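ABC transporter periplasmic peptide-binding protein (Pseudoalteromonas, PDB 4QFL) binds dipeptides, here Ala-Phe, in the periplasm and probably hands them to an ABC transporter for uptake. Local coordinates at residues A[378-383]-A[412-417]; A[293-298]-A[428-433]. All coordinates share one frame; numbering follows the deposited sequence.

Interaction 1: A[378-383]-A[412-417]; sequences AMPVSR and YEWNTF. With PHE (phenylalanine), chain D.
Ala378 O lies 3.3 Å from Phe417 CE1, a buried carbonyl with no hydrogen-bond partner in the model. Met379 sets its CA over the face of the Phe417 ring, a CH-pi contact, while its CG wedges between Phe417 CE2 and Trp414 CZ3. With CG beside the backbone N (chi1 -55°) and chi2 extended (176°), SD runs along the indole, an oblique Met-aromatic contact 4.8 Å from the centre of the six-membered ring. Pro380 crosses Trp414 at about a right angle, with CD 3.7 Å from Trp414 CE3. Here the loop after strand 373-378 meets the start of helix 414-422, at the edge of the dipeptide pocket of this family 5 solute-binding protein; Glu413 N-caps the helix, accepting from Asn415 N and Thr416 N. Val381 lays CG2 over the five-membered ring of Trp414, 3.8 Å from its centroid. Arg383 runs over that same indole face, guanidinium and ring planes 46° apart, and grips the bound phenylalanine's carboxylate: NE donates to O and NH2 to OXT, both at 3.0 Å. Replacing Trp414 with an alanine would probably open a gap under Val381 CG2 and beside Met379, leaving Arg383 without the indole it rests on. Arg383 NH1 forms a salt bridge with Glu36.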
loop_
_atom_site.group_PDB
_atom_site.type_symbol
_atom_site.label_atom_id
_atom_site.label_comp_id
_atom_site.label_asym_id
_atom_site.label_seq_id
_atom_site.Cartn_x
_atom_site.Cartn_y
_atom_site.Cartn_z
ATOM N N ALA A 378 5.893 -16.111 5.438
ATOM C CA ALA A 378 6.698 -15.487 4.389
ATOM C C ALA A 378 5.885 -15.195 3.134
ATOM O O ALA A 378 5.205 -16.079 2.611
ATOM C CB ALA A 378 7.895 -16.366 4.036
ATOM N N MET A 379 5.975 -13.956 2.647
ATOM C CA MET A 379 5.302 -13.533 1.416
ATOM C C MET A 379 5.762 -14.356 0.210
ATOM O O MET A 379 6.946 -14.684 0.096
ATOM C CB MET A 379 5.551 -12.040 1.166
ATOM C CG MET A 379 5.147 -11.180 2.340
ATOM S SD MET A 379 5.535 -9.427 2.148
ATOM C CE MET A 379 7.296 -9.462 2.457
ATOM N N PRO A 380 4.824 -14.683 -0.699
ATOM C CA PRO A 380 5.101 -15.522 -1.869
ATOM C C PRO A 380 5.643 -14.742 -3.070
ATOM O O PRO A 380 6.100 -15.335 -4.043
ATOM C CB PRO A 380 3.723 -16.087 -2.205
ATOM C CG PRO A 380 2.796 -14.991 -1.826
ATOM C CD PRO A 380 3.395 -14.327 -0.609
ATOM N N VAL A 381 5.584 -13.419 -3.001
ATOM C CA VAL A 381 5.975 -12.573 -4.123
ATOM C C VAL A 381 6.939 -11.483 -3.660
ATOM O O VAL A 381 6.963 -11.113 -2.485
ATOM C CB VAL A 381 4.754 -11.898 -4.745
ATOM C CG1 VAL A 381 3.934 -12.897 -5.540
ATOM C CG2 VAL A 381 3.913 -11.263 -3.657
ATOM N N SER A 382 7.720 -10.960 -4.600
ATOM C CA SER A 382 8.651 -9.863 -4.331
ATOM C C SER A 382 7.915 -8.537 -4.088
ATOM O O SER A 382 6.978 -8.206 -4.817
ATOM C CB SER A 382 9.607 -9.707 -5.519
ATOM O OG SER A 382 10.463 -8.596 -5.332
ATOM N N ARG A 383 8.326 -7.797 -3.056
ATOM C CA ARG A 383 7.785 -6.460 -2.787
ATOM C C ARG A 383 8.959 -5.507 -2.691
ATOM O O ARG A 383 10.099 -5.934 -2.490
ATOM C CB ARG A 383 7.010 -6.407 -1.461
ATOM C CG ARG A 383 6.179 -7.633 -1.130
ATOM C CD ARG A 383 5.105 -7.882 -2.165
ATOM N NE ARG A 383 4.230 -6.736 -2.364
ATOM C CZ ARG A 383 3.816 -6.302 -3.557
ATOM N NH1 ARG A 383 4.216 -6.900 -4.677
ATOM N NH2 ARG A 383 3.011 -5.252 -3.636
ATOM N N TYR A 412 1.504 -18.816 1.530
ATOM C CA TYR A 412 0.316 -19.027 0.707
ATOM C C TYR A 412 0.264 -17.974 -0.393
ATOM O O TYR A 412 0.964 -16.969 -0.323
ATOM C CB TYR A 412 -0.969 -18.938 1.542
ATOM C CG TYR A 412 -1.079 -19.920 2.695
ATOM C CD1 TYR A 412 -1.547 -21.205 2.496
ATOM C CD2 TYR A 412 -0.731 -19.547 3.979
ATOM C CE1 TYR A 412 -1.645 -22.106 3.550
ATOM C CE2 TYR A 412 -0.828 -20.434 5.039
ATOM C CZ TYR A 412 -1.281 -21.711 4.822
ATOM O OH TYR A 412 -1.378 -22.591 5.880
ATOM N N GLU A 413 -0.569 -18.212 -1.399
ATOM C CA GLU A 413 -0.864 -17.226 -2.439
ATOM C C GLU A 413 -1.002 -15.828 -1.818
ATOM O O GLU A 413 -1.607 -15.667 -0.753
ATOM C CB GLU A 413 -2.134 -17.642 -3.216
ATOM C CG GLU A 413 -2.579 -16.695 -4.341
ATOM C CD GLU A 413 -3.341 -15.493 -3.826
ATOM O OE1 GLU A 413 -4.090 -15.651 -2.841
ATOM O OE2 GLU A 413 -3.187 -14.393 -4.394
ATOM N N TRP A 414 -0.436 -14.829 -2.494
ATOM C CA TRP A 414 -0.329 -13.463 -1.973
ATOM C C TRP A 414 -1.595 -12.932 -1.337
ATOM O O TRP A 414 -1.576 -12.541 -0.173
ATOM C CB TRP A 414 0.132 -12.528 -3.080
ATOM C CG TRP A 414 0.358 -11.074 -2.719
ATOM C CD1 TRP A 414 0.045 -10.004 -3.500
ATOM C CD2 TRP A 414 0.981 -10.531 -1.538
ATOM N NE1 TRP A 414 0.416 -8.838 -2.889
ATOM C CE2 TRP A 414 0.993 -9.126 -1.685
ATOM C CE3 TRP A 414 1.518 -11.089 -0.377
ATOM C CZ2 TRP A 414 1.525 -8.270 -0.716
ATOM C CZ3 TRP A 414 2.042 -10.238 0.587
ATOM C CH2 TRP A 414 2.040 -8.839 0.409
ATOM N N ASN A 415 -2.694 -12.911 -2.087
ATOM C CA ASN A 415 -3.953 -12.393 -1.547
ATOM C C ASN A 415 -4.514 -13.224 -0.382
ATOM O O ASN A 415 -5.053 -12.681 0.579
ATOM C CB ASN A 415 -5.008 -12.247 -2.651
ATOM C CG ASN A 415 -4.624 -11.209 -3.708
ATOM O OD1 ASN A 415 -4.104 -10.131 -3.399
ATOM N ND2 ASN A 415 -4.879 -11.539 -4.960
ATOM N N THR A 416 -4.383 -14.544 -0.474
ATOM C CA THR A 416 -4.761 -15.445 0.605
ATOM C C THR A 416 -3.939 -15.150 1.845
ATOM O O THR A 416 -4.453 -15.100 2.959
ATOM C CB THR A 416 -4.482 -16.904 0.204
ATOM O OG1 THR A 416 -5.226 -17.235 -0.973
ATOM C CG2 THR A 416 -4.868 -17.854 1.334
ATOM N N PHE A 417 -2.645 -14.974 1.625
ATOM C CA PHE A 417 -1.676 -14.656 2.662
ATOM C C PHE A 417 -2.110 -13.442 3.471
ATOM O O PHE A 417 -2.170 -13.488 4.709
ATOM C CB PHE A 417 -0.337 -14.376 1.984
ATOM C CG PHE A 417 0.808 -14.208 2.926
ATOM C CD1 PHE A 417 1.448 -15.312 3.452
ATOM C CD2 PHE A 417 1.277 -12.948 3.249
ATOM C CE1 PHE A 417 2.520 -15.162 4.301
ATOM C CE2 PHE A 417 2.344 -12.793 4.094
ATOM C CZ PHE A 417 2.971 -13.903 4.624
HETATM N N PHE D . 0.489 -2.824 0.883
HETATM C CA PHE D . 1.286 -4.038 1.017
HETATM C C PHE D . 1.963 -4.355 -0.297
HETATM O O PHE D . 3.079 -4.863 -0.320
HETATM C CB PHE D . 0.397 -5.216 1.397
HETATM C CG PHE D . -0.112 -5.164 2.795
HETATM C CD1 PHE D . 0.747 -4.908 3.852
HETATM C CD2 PHE D . -1.446 -5.378 3.059
HETATM C CE1 PHE D . 0.289 -4.872 5.139
HETATM C CE2 PHE D . -1.914 -5.345 4.346
HETATM C CZ PHE D . -1.050 -5.088 5.391
HETATM O OXT PHE D . 1.397 -4.116 -1.365
#

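Interaction 2: A[293-298]-A[428-433]; sequences GYWAFN and SVLLGW. With ALA (alanine), chain C; PHE (phenylalanine), chain D.
Ser428 faces Phe297 in a non-hydrogen-bonded pair, and its OG takes a weak bond from Trp295 NE1 at 2.9 Å, near the plane of the indole; the hydroxyl is also bonded to Ser375 O. Val429 exchanges two backbone bonds with Ala296, N to Ala296 O at 2.9 Å and Ala296 N to its own O at 2.8 Å. Its CG1 packs on Ala296 CB. Leu430 emerges on the other face, where CD2 reaches Trp295 CD1 at 3.8 Å and helix 389-401 packs against both side chains. Leu431 pairs with Tyr294 through the next two backbone bonds, so strands 291-297 and 428-434 run antiparallel in regular alternation. With chi1 at 55°, the Tyr294 ring turns back over the neighbouring strand: Leu431 C and Gly432 N lie over one ring face, and CE1 meets Leu431 CB at 3.6 Å. Leu431 CD2 instead touches CD1 of the bound phenylalanine at 3.6 Å. Past Gly432 the strand delivers Trp433 to the peptide, its indole face beneath the N of the bound alanine, 3.1 Å from CZ2. If this amino end of the bound dipeptide is charged, as expected, the pi face probably adds to what Asp436 and Ala434 O provide.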
loop_
_atom_site.group_PDB
_atom_site.type_symbol
_atom_site.label_atom_id
_atom_site.label_comp_id
_atom_site.label_asym_id
_atom_site.label_seq_id
_atom_site.Cartn_x
_atom_site.Cartn_y
_atom_site.Cartn_z
ATOM N N GLY A 293 10.441 -2.900 5.419
ATOM C CA GLY A 293 10.240 -4.327 5.579
ATOM C C GLY A 293 10.570 -4.695 7.019
ATOM O O GLY A 293 11.636 -4.328 7.545
ATOM N N TYR A 294 9.653 -5.419 7.659
ATOM C CA TYR A 294 9.752 -5.759 9.086
ATOM C C TYR A 294 9.393 -7.223 9.389
ATOM O O TYR A 294 8.820 -7.938 8.563
ATOM C CB TYR A 294 8.866 -4.825 9.931
ATOM C CG TYR A 294 7.426 -4.821 9.469
ATOM C CD1 TYR A 294 6.632 -5.955 9.598
ATOM C CD2 TYR A 294 6.866 -3.699 8.882
ATOM C CE1 TYR A 294 5.322 -5.968 9.155
ATOM C CE2 TYR A 294 5.561 -3.707 8.437
ATOM C CZ TYR A 294 4.799 -4.845 8.570
ATOM O OH TYR A 294 3.507 -4.853 8.131
ATOM N N TRP A 295 9.748 -7.658 10.590
ATOM C CA TRP A 295 9.294 -8.936 11.131
ATOM C C TRP A 295 8.264 -8.630 12.215
ATOM O O TRP A 295 8.607 -8.123 13.291
ATOM C CB TRP A 295 10.483 -9.673 11.748
ATOM C CG TRP A 295 10.247 -11.095 12.186
ATOM C CD1 TRP A 295 9.303 -11.955 11.727
ATOM C CD2 TRP A 295 11.010 -11.812 13.158
ATOM N NE1 TRP A 295 9.424 -13.168 12.362
ATOM C CE2 TRP A 295 10.466 -13.103 13.245
ATOM C CE3 TRP A 295 12.100 -11.482 13.964
ATOM C CZ2 TRP A 295 10.974 -14.072 14.102
ATOM C CZ3 TRP A 295 12.606 -12.441 14.820
ATOM C CH2 TRP A 295 12.040 -13.722 14.883
ATOM N N ALA A 296 7.003 -8.910 11.928
ATOM C CA ALA A 296 5.946 -8.611 12.880
ATOM C C ALA A 296 5.634 -9.817 13.751
ATOM O O ALA A 296 5.526 -10.927 13.253
ATOM C CB ALA A 296 4.696 -8.152 12.154
ATOM N N PHE A 297 5.490 -9.583 15.051
ATOM C CA PHE A 297 5.038 -10.608 15.984
ATOM C C PHE A 297 3.548 -10.483 16.295
ATOM O O PHE A 297 3.022 -9.388 16.442
ATOM C CB PHE A 297 5.825 -10.509 17.281
ATOM C CG PHE A 297 7.298 -10.662 17.096
ATOM C CD1 PHE A 297 7.853 -11.913 16.901
ATOM C CD2 PHE A 297 8.127 -9.555 17.114
ATOM C CE1 PHE A 297 9.209 -12.062 16.729
ATOM C CE2 PHE A 297 9.485 -9.696 16.953
ATOM C CZ PHE A 297 10.027 -10.954 16.761
ATOM N N ASN A 298 2.869 -11.618 16.401
ATOM C CA ASN A 298 1.494 -11.638 16.884
ATOM C C ASN A 298 1.517 -11.436 18.399
ATOM O O ASN A 298 1.602 -12.398 19.162
ATOM C CB ASN A 298 0.862 -12.979 16.513
ATOM C CG ASN A 298 -0.619 -13.029 16.776
ATOM O OD1 ASN A 298 -1.325 -13.864 16.217
ATOM N ND2 ASN A 298 -1.098 -12.157 17.634
ATOM N N SER A 428 4.364 -15.120 13.715
ATOM C CA SER A 428 5.147 -13.992 13.227
ATOM C C SER A 428 5.101 -14.004 11.714
ATOM O O SER A 428 4.819 -15.034 11.102
ATOM C CB SER A 428 6.595 -14.071 13.710
ATOM O OG SER A 428 7.331 -15.029 12.975
ATOM N N VAL A 429 5.380 -12.853 11.114
ATOM C CA VAL A 429 5.298 -12.710 9.669
ATOM C C VAL A 429 6.312 -11.699 9.171
ATOM O O VAL A 429 6.607 -10.703 9.840
ATOM C CB VAL A 429 3.897 -12.250 9.224
ATOM C CG1 VAL A 429 3.517 -10.975 9.951
ATOM C CG2 VAL A 429 3.848 -12.047 7.713
ATOM N N LEU A 430 6.830 -11.976 7.981
ATOM C CA LEU A 430 7.663 -11.044 7.256
ATOM C C LEU A 430 6.743 -10.269 6.337
ATOM O O LEU A 430 6.174 -10.823 5.411
ATOM C CB LEU A 430 8.704 -11.792 6.424
ATOM C CG LEU A 430 9.725 -12.597 7.222
ATOM C CD1 LEU A 430 10.597 -13.427 6.293
ATOM C CD2 LEU A 430 10.556 -11.681 8.103
ATOM N N LEU A 431 6.593 -8.985 6.615
ATOM C CA LEU A 431 5.748 -8.127 5.808
ATOM C C LEU A 431 6.381 -6.740 5.745
ATOM O O LEU A 431 7.582 -6.592 5.902
ATOM C CB LEU A 431 4.341 -8.040 6.406
ATOM C CG LEU A 431 3.222 -8.565 5.504
ATOM C CD1 LEU A 431 1.933 -8.825 6.268
ATOM C CD2 LEU A 431 2.989 -7.631 4.331
ATOM N N GLY A 432 5.565 -5.723 5.520
ATOM C CA GLY A 432 6.073 -4.370 5.486
ATOM C C GLY A 432 5.048 -3.416 4.922
ATOM O O GLY A 432 3.863 -3.715 4.889
ATOM N N TRP A 433 5.516 -2.263 4.477
ATOM C CA TRP A 433 4.622 -1.259 3.950
ATOM C C TRP A 433 5.346 -0.445 2.903
ATOM O O TRP A 433 6.463 0.015 3.123
ATOM C CB TRP A 433 4.172 -0.351 5.085
ATOM C CG TRP A 433 3.074 0.615 4.757
ATOM C CD1 TRP A 433 3.172 1.981 4.713
ATOM C CD2 TRP A 433 1.701 0.306 4.460
ATOM N NE1 TRP A 433 1.951 2.531 4.404
ATOM C CE2 TRP A 433 1.034 1.526 4.243
ATOM C CE3 TRP A 433 0.973 -0.883 4.358
ATOM C CZ2 TRP A 433 -0.324 1.588 3.927
ATOM C CZ3 TRP A 433 -0.384 -0.814 4.037
ATOM C CH2 TRP A 433 -1.010 0.402 3.824
HETATM N N ALA C . 0.625 0.782 1.119
HETATM C CA ALA C . 0.097 -0.446 0.532
HETATM C C ALA C . 1.044 -1.618 0.780
HETATM O O ALA C . 2.255 -1.430 0.889
HETATM C CB ALA C . -0.150 -0.260 -0.967
HETATM N N PHE D . 0.489 -2.824 0.883
HETATM C CA PHE D . 1.286 -4.038 1.017
HETATM C C PHE D . 1.963 -4.355 -0.297
HETATM O O PHE D . 3.079 -4.863 -0.320
HETATM C CB PHE D . 0.397 -5.216 1.397
HETATM C CG PHE D . -0.112 -5.164 2.795
HETATM C CD1 PHE D . 0.747 -4.908 3.852
HETATM C CD2 PHE D . -1.446 -5.378 3.059
HETATM C CE1 PHE D . 0.289 -4.872 5.139
HETATM C CE2 PHE D . -1.914 -5.345 4.346
HETATM C CZ PHE D . -1.050 -5.088 5.391
HETATM O OXT PHE D . 1.397 -4.116 -1.365
#

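The centres of the two contacts are 12 Å apart. Helix 414-422 is followed in the chain by strand 428-434, and both segments of interaction 1 fall between those of interaction 2, so it is nested inside the loop that interaction 2 closes. They also meet: Met379 SD packs 3.8 Å from Leu431 CD2, and Phe417 CZ sits 3.7 Å from Val429 CG2. Both reach the bound phenylalanine. The 378-383/412-417 contact presents Arg383 to its carboxylate, whereas the 293-298/428-433 contact lines its ring with Leu431 and the carbonyl of Gly432 and carries on to the alanine. Tyr385, Gly50 and Thr48 add hydrogen bonds to the phenylalanine; Asp436 and Ala434 O bind the alanine.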